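Local structure of Lmo0135 protein (Listeria monocytogenes EGD-e, 5ISU) at residues R113-V125 with F135-T147. The protein is the substrate-binding protein CtaP of an ABC transporter and probably takes part in peptide uptake. Residues are numbered along the deposited sequence; the frame is centred on the assembly and turned at random.
Sequences RGNFVFDDKPVKV and FTLPTVAPAFENT
The carbonyl O of Lys-124 accepts the backbone N-H of Thr-136 at 2.9 Å (N to O) and a weak bond from a water, which also meets Thr-136 OG1. Phe-135 CA makes a CA-H...O contact with the same oxygen. The N-H of Lys-124 returns a nearly straight bond (169°) to Thr-136 O. This pair joins the antiparallel hairpin of strands 121-129 and 132-136, part of a five-stranded sheet in a family 5 solute-binding protein. Beside it, Val-125 CG2 lies over one face of the Phe-135 ring, 4.2 Å from its centroid; helix 93-104 touches that ring too. Past the end of strand 132-136, the chain curls round the ring of Phe-118, which opens a type I' turn ending at Lys-121. The Phe-118 ring meets Leu-137 CD2 through CE2 at 3.4 Å and Ala-141 CB through CE1 at 3.5 Å. Phe-144 CD1 comes to its edge. Pro-138 packs alongside Lys-121 CB. The Phe-144 side chain extends anti to its backbone N (chi1 -174°), which carries the ring in among Phe-116, Phe-118 and Val-123. Its edge faces Phe-116 CD2 and Asn-115 O. In helix 144-148, Thr-147 CG2 sits over one face of the Phe-116 ring, 3.7 Å from Phe-116 CZ.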
loop_
_atom_site.group_PDB
_atom_site.type_symbol
_atom_site.label_atom_id
_atom_site.label_comp_id
_atom_site.label_asym_id
_atom_site.label_seq_id
_atom_site.Cartn_x
_atom_site.Cartn_y
_atom_site.Cartn_z
ATOM N N ARG A 113 -15.624 -4.809 1.230
ATOM C CA ARG A 113 -17.056 -4.515 1.263
ATOM C C ARG A 113 -17.361 -3.080 1.683
ATOM O O ARG A 113 -18.255 -2.457 1.116
ATOM C CB ARG A 113 -17.776 -5.488 2.179
ATOM C CG ARG A 113 -19.283 -5.292 2.171
ATOM C CD ARG A 113 -20.020 -6.303 3.022
ATOM N NE ARG A 113 -21.447 -6.046 2.933
ATOM C CZ ARG A 113 -22.105 -5.130 3.640
ATOM N NH1 ARG A 113 -21.480 -4.350 4.514
ATOM N NH2 ARG A 113 -23.412 -4.995 3.466
ATOM N N GLY A 114 -16.611 -2.564 2.660
ATOM C CA GLY A 114 -16.786 -1.188 3.155
ATOM C C GLY A 114 -16.725 -0.072 2.108
ATOM O O GLY A 114 -17.319 0.985 2.292
ATOM N N ASN A 115 -16.017 -0.316 1.011
ATOM C CA ASN A 115 -15.881 0.654 -0.080
ATOM C C ASN A 115 -17.134 0.787 -0.961
ATOM O O ASN A 115 -17.245 1.730 -1.762
ATOM C CB ASN A 115 -14.701 0.249 -0.972
ATOM C CG ASN A 115 -13.366 0.250 -0.228
ATOM O OD1 ASN A 115 -13.242 0.837 0.836
ATOM N ND2 ASN A 115 -12.358 -0.398 -0.808
ATOM N N PHE A 116 -18.054 -0.168 -0.840
ATOM C CA PHE A 116 -19.292 -0.161 -1.627
ATOM C C PHE A 116 -20.540 0.082 -0.771
ATOM O O PHE A 116 -21.667 -0.046 -1.265
ATOM C CB PHE A 116 -19.420 -1.475 -2.411
ATOM C CG PHE A 116 -18.279 -1.723 -3.370
ATOM C CD1 PHE A 116 -17.132 -2.351 -2.945
ATOM C CD2 PHE A 116 -18.364 -1.315 -4.696
ATOM C CE1 PHE A 116 -16.079 -2.571 -3.818
ATOM C CE2 PHE A 116 -17.330 -1.536 -5.577
ATOM C CZ PHE A 116 -16.178 -2.161 -5.138
ATOM N N VAL A 117 -20.326 0.463 0.492
ATOM C CA VAL A 117 -21.407 0.731 1.444
ATOM C C VAL A 117 -21.222 2.135 2.070
ATOM O O VAL A 117 -20.099 2.560 2.342
ATOM C CB VAL A 117 -21.426 -0.344 2.546
ATOM C CG1 VAL A 117 -22.604 -0.145 3.481
ATOM C CG2 VAL A 117 -21.499 -1.725 1.920
ATOM N N PHE A 118 -22.337 2.839 2.284
ATOM C CA PHE A 118 -22.337 4.200 2.836
ATOM C C PHE A 118 -23.517 4.317 3.761
ATOM O O PHE A 118 -24.651 4.162 3.318
ATOM C CB PHE A 118 -22.466 5.209 1.704
ATOM C CG PHE A 118 -21.450 5.016 0.641
ATOM C CD1 PHE A 118 -20.157 5.495 0.812
ATOM C CD2 PHE A 118 -21.754 4.288 -0.500
ATOM C CE1 PHE A 118 -19.195 5.287 -0.156
ATOM C CE2 PHE A 118 -20.790 4.068 -1.469
ATOM C CZ PHE A 118 -19.509 4.572 -1.301
ATOM N N ASP A 119 -23.255 4.587 5.041
ATOM C CA ASP A 119 -24.312 4.640 6.070
ATOM C C ASP A 119 -25.132 3.346 6.046
ATOM O O ASP A 119 -26.352 3.369 6.143
ATOM C CB ASP A 119 -25.230 5.875 5.923
ATOM C CG ASP A 119 -24.582 7.159 6.403
ATOM O OD1 ASP A 119 -23.377 7.358 6.149
ATOM O OD2 ASP A 119 -25.301 7.983 7.022
ATOM N N ASP A 120 -24.440 2.220 5.882
ATOM C CA ASP A 120 -25.077 0.896 5.831
ATOM C C ASP A 120 -25.929 0.647 4.565
ATOM O O ASP A 120 -26.565 -0.409 4.470
ATOM C CB ASP A 120 -25.918 0.632 7.103
ATOM C CG ASP A 120 -25.145 0.920 8.398
ATOM O OD1 ASP A 120 -23.901 1.037 8.346
ATOM O OD2 ASP A 120 -25.787 1.028 9.468
ATOM N N LYS A 121 -25.965 1.606 3.620
ATOM C CA LYS A 121 -26.692 1.407 2.352
ATOM C C LYS A 121 -25.693 1.030 1.254
ATOM O O LYS A 121 -24.650 1.692 1.102
ATOM C CB LYS A 121 -27.491 2.629 1.873
ATOM C CG LYS A 121 -28.777 2.933 2.640
ATOM C CD LYS A 121 -28.622 4.010 3.697
ATOM C CE LYS A 121 -28.469 5.390 3.062
ATOM N NZ LYS A 121 -28.462 6.487 4.074
ATOM N N PRO A 122 -26.018 -0.007 0.462
ATOM C CA PRO A 122 -25.102 -0.398 -0.586
ATOM C C PRO A 122 -25.277 0.427 -1.850
ATOM O O PRO A 122 -26.357 0.979 -2.089
ATOM C CB PRO A 122 -25.528 -1.839 -0.866
ATOM C CG PRO A 122 -27.000 -1.822 -0.671
ATOM C CD PRO A 122 -27.263 -0.803 0.415
ATOM N N VAL A 123 -24.204 0.539 -2.626
ATOM C CA VAL A 123 -24.279 1.163 -3.946
ATOM C C VAL A 123 -25.084 0.205 -4.838
ATOM O O VAL A 123 -25.016 -1.004 -4.650
ATOM C CB VAL A 123 -22.867 1.367 -4.582
ATOM C CG1 VAL A 123 -22.114 0.049 -4.744
ATOM C CG2 VAL A 123 -22.969 2.056 -5.939
ATOM N N LYS A 124 -25.894 0.728 -5.751
ATOM C CA LYS A 124 -26.602 -0.133 -6.700
ATOM C C LYS A 124 -25.787 -0.150 -7.983
ATOM O O LYS A 124 -25.148 0.840 -8.339
ATOM C CB LYS A 124 -28.073 0.278 -6.928
ATOM C CG LYS A 124 -29.033 -0.380 -5.926
ATOM C CD LYS A 124 -30.522 -0.323 -6.305
ATOM C CE LYS A 124 -31.231 0.956 -5.865
ATOM N NZ LYS A 124 -30.661 2.198 -6.454
ATOM N N VAL A 125 -25.754 -1.304 -8.642
ATOM C CA VAL A 125 -25.001 -1.453 -9.875
ATOM C C VAL A 125 -25.880 -2.148 -10.910
ATOM O O VAL A 125 -26.654 -3.042 -10.580
ATOM C CB VAL A 125 -23.658 -2.175 -9.627
ATOM C CG1 VAL A 125 -23.867 -3.596 -9.115
ATOM C CG2 VAL A 125 -22.830 -2.174 -10.894
ATOM N N PHE A 135 -23.338 2.793 -11.847
ATOM C CA PHE A 135 -23.349 2.721 -10.394
ATOM C C PHE A 135 -24.180 3.893 -9.894
ATOM O O PHE A 135 -23.988 5.023 -10.343
ATOM C CB PHE A 135 -21.949 2.911 -9.784
ATOM C CG PHE A 135 -20.949 1.830 -10.112
ATOM C CD1 PHE A 135 -20.134 1.939 -11.222
ATOM C CD2 PHE A 135 -20.769 0.756 -9.258
ATOM C CE1 PHE A 135 -19.175 0.974 -11.506
ATOM C CE2 PHE A 135 -19.821 -0.219 -9.531
ATOM C CZ PHE A 135 -19.021 -0.113 -10.659
ATOM N N THR A 136 -25.079 3.624 -8.958
ATOM C CA THR A 136 -25.921 4.654 -8.372
ATOM C C THR A 136 -25.707 4.643 -6.860
ATOM O O THR A 136 -26.073 3.680 -6.181
ATOM C CB THR A 136 -27.398 4.438 -8.730
ATOM O OG1 THR A 136 -27.718 3.047 -8.609
ATOM C CG2 THR A 136 -27.669 4.870 -10.169
ATOM N N LEU A 137 -25.071 5.700 -6.353
ATOM C CA LEU A 137 -24.787 5.833 -4.926
ATOM C C LEU A 137 -25.985 6.361 -4.212
ATOM O O LEU A 137 -26.727 7.143 -4.798
ATOM C CB LEU A 137 -23.665 6.846 -4.678
ATOM C CG LEU A 137 -22.279 6.512 -5.182
ATOM C CD1 LEU A 137 -21.340 7.660 -4.862
ATOM C CD2 LEU A 137 -21.791 5.232 -4.553
ATOM N N PRO A 138 -26.150 5.986 -2.929
ATOM C CA PRO A 138 -27.273 6.489 -2.101
ATOM C C PRO A 138 -27.069 7.955 -1.668
ATOM O O PRO A 138 -28.021 8.722 -1.595
ATOM C CB PRO A 138 -27.275 5.544 -0.893
ATOM C CG PRO A 138 -25.869 5.015 -0.810
ATOM C CD PRO A 138 -25.345 4.971 -2.217
ATOM N N THR A 139 -25.824 8.322 -1.378
ATOM C CA THR A 139 -25.457 9.689 -0.995
ATOM C C THR A 139 -24.139 10.014 -1.672
ATOM O O THR A 139 -23.502 9.130 -2.267
ATOM C CB THR A 139 -25.356 9.856 0.535
ATOM O OG1 THR A 139 -24.716 8.707 1.095
ATOM C CG2 THR A 139 -26.728 9.979 1.150
ATOM N N VAL A 140 -23.728 11.276 -1.606
ATOM C CA VAL A 140 -22.483 11.684 -2.257
ATOM C C VAL A 140 -21.278 11.010 -1.578
ATOM O O VAL A 140 -21.272 10.850 -0.359
ATOM C CB VAL A 140 -22.340 13.220 -2.259
ATOM C CG1 VAL A 140 -21.019 13.636 -2.896
ATOM C CG2 VAL A 140 -23.515 13.857 -3.002
ATOM N N ALA A 141 -20.297 10.579 -2.373
ATOM C CA ALA A 141 -19.068 9.936 -1.844
ATOM C C ALA A 141 -17.916 10.057 -2.859
ATOM O O ALA A 141 -17.701 9.151 -3.671
ATOM C CB ALA A 141 -19.328 8.477 -1.498
ATOM N N PRO A 142 -17.194 11.188 -2.845
ATOM C CA PRO A 142 -16.078 11.423 -3.772
ATOM C C PRO A 142 -15.015 10.318 -3.825
ATOM O O PRO A 142 -14.502 10.027 -4.903
ATOM C CB PRO A 142 -15.465 12.738 -3.265
ATOM C CG PRO A 142 -16.114 12.996 -1.939
ATOM C CD PRO A 142 -17.465 12.398 -2.054
ATOM N N ALA A 143 -14.737 9.677 -2.693
ATOM C CA ALA A 143 -13.752 8.575 -2.641
ATOM C C ALA A 143 -14.156 7.379 -3.474
ATOM O O ALA A 143 -13.338 6.497 -3.708
ATOM C CB ALA A 143 -13.535 8.117 -1.202
ATOM N N PHE A 144 -15.417 7.318 -3.903
ATOM C CA PHE A 144 -15.851 6.169 -4.698
ATOM C C PHE A 144 -15.172 6.145 -6.077
ATOM O O PHE A 144 -15.043 5.086 -6.673
ATOM C CB PHE A 144 -17.359 6.114 -4.808
ATOM C CG PHE A 144 -17.858 4.888 -5.483
ATOM C CD1 PHE A 144 -17.756 3.656 -4.848
ATOM C CD2 PHE A 144 -18.469 4.959 -6.729
ATOM C CE1 PHE A 144 -18.232 2.505 -5.451
ATOM C CE2 PHE A 144 -18.950 3.812 -7.340
ATOM C CZ PHE A 144 -18.828 2.582 -6.703
ATOM N N GLU A 145 -14.738 7.304 -6.573
ATOM C CA GLU A 145 -13.977 7.339 -7.819
ATOM C C GLU A 145 -12.706 6.491 -7.679
ATOM O O GLU A 145 -12.336 5.769 -8.604
ATOM C CB GLU A 145 -13.593 8.764 -8.206
ATOM C CG GLU A 145 -12.712 8.846 -9.461
ATOM C CD GLU A 145 -12.524 10.262 -10.003
ATOM O OE1 GLU A 145 -12.897 11.257 -9.318
ATOM O OE2 GLU A 145 -11.999 10.371 -11.134
ATOM N N ASN A 146 -12.051 6.583 -6.523
ATOM C CA ASN A 146 -10.845 5.811 -6.252
ATOM C C ASN A 146 -11.140 4.305 -6.195
ATOM O O ASN A 146 -10.349 3.483 -6.695
ATOM C CB ASN A 146 -10.225 6.247 -4.939
ATOM C CG ASN A 146 -8.951 5.493 -4.618
ATOM O OD1 ASN A 146 -7.950 5.612 -5.320
ATOM N ND2 ASN A 146 -8.982 4.719 -3.547
ATOM N N THR A 147 -12.257 3.943 -5.566
ATOM C CA THR A 147 -12.670 2.547 -5.489
ATOM C C THR A 147 -12.859 1.985 -6.917
ATOM O O THR A 147 -12.474 0.858 -7.198
ATOM C CB THR A 147 -13.978 2.411 -4.680
ATOM O OG1 THR A 147 -13.786 2.956 -3.370
ATOM C CG2 THR A 147 -14.376 0.986 -4.560
HETATM O O HOH W 1 -27.089 1.761 -10.873
#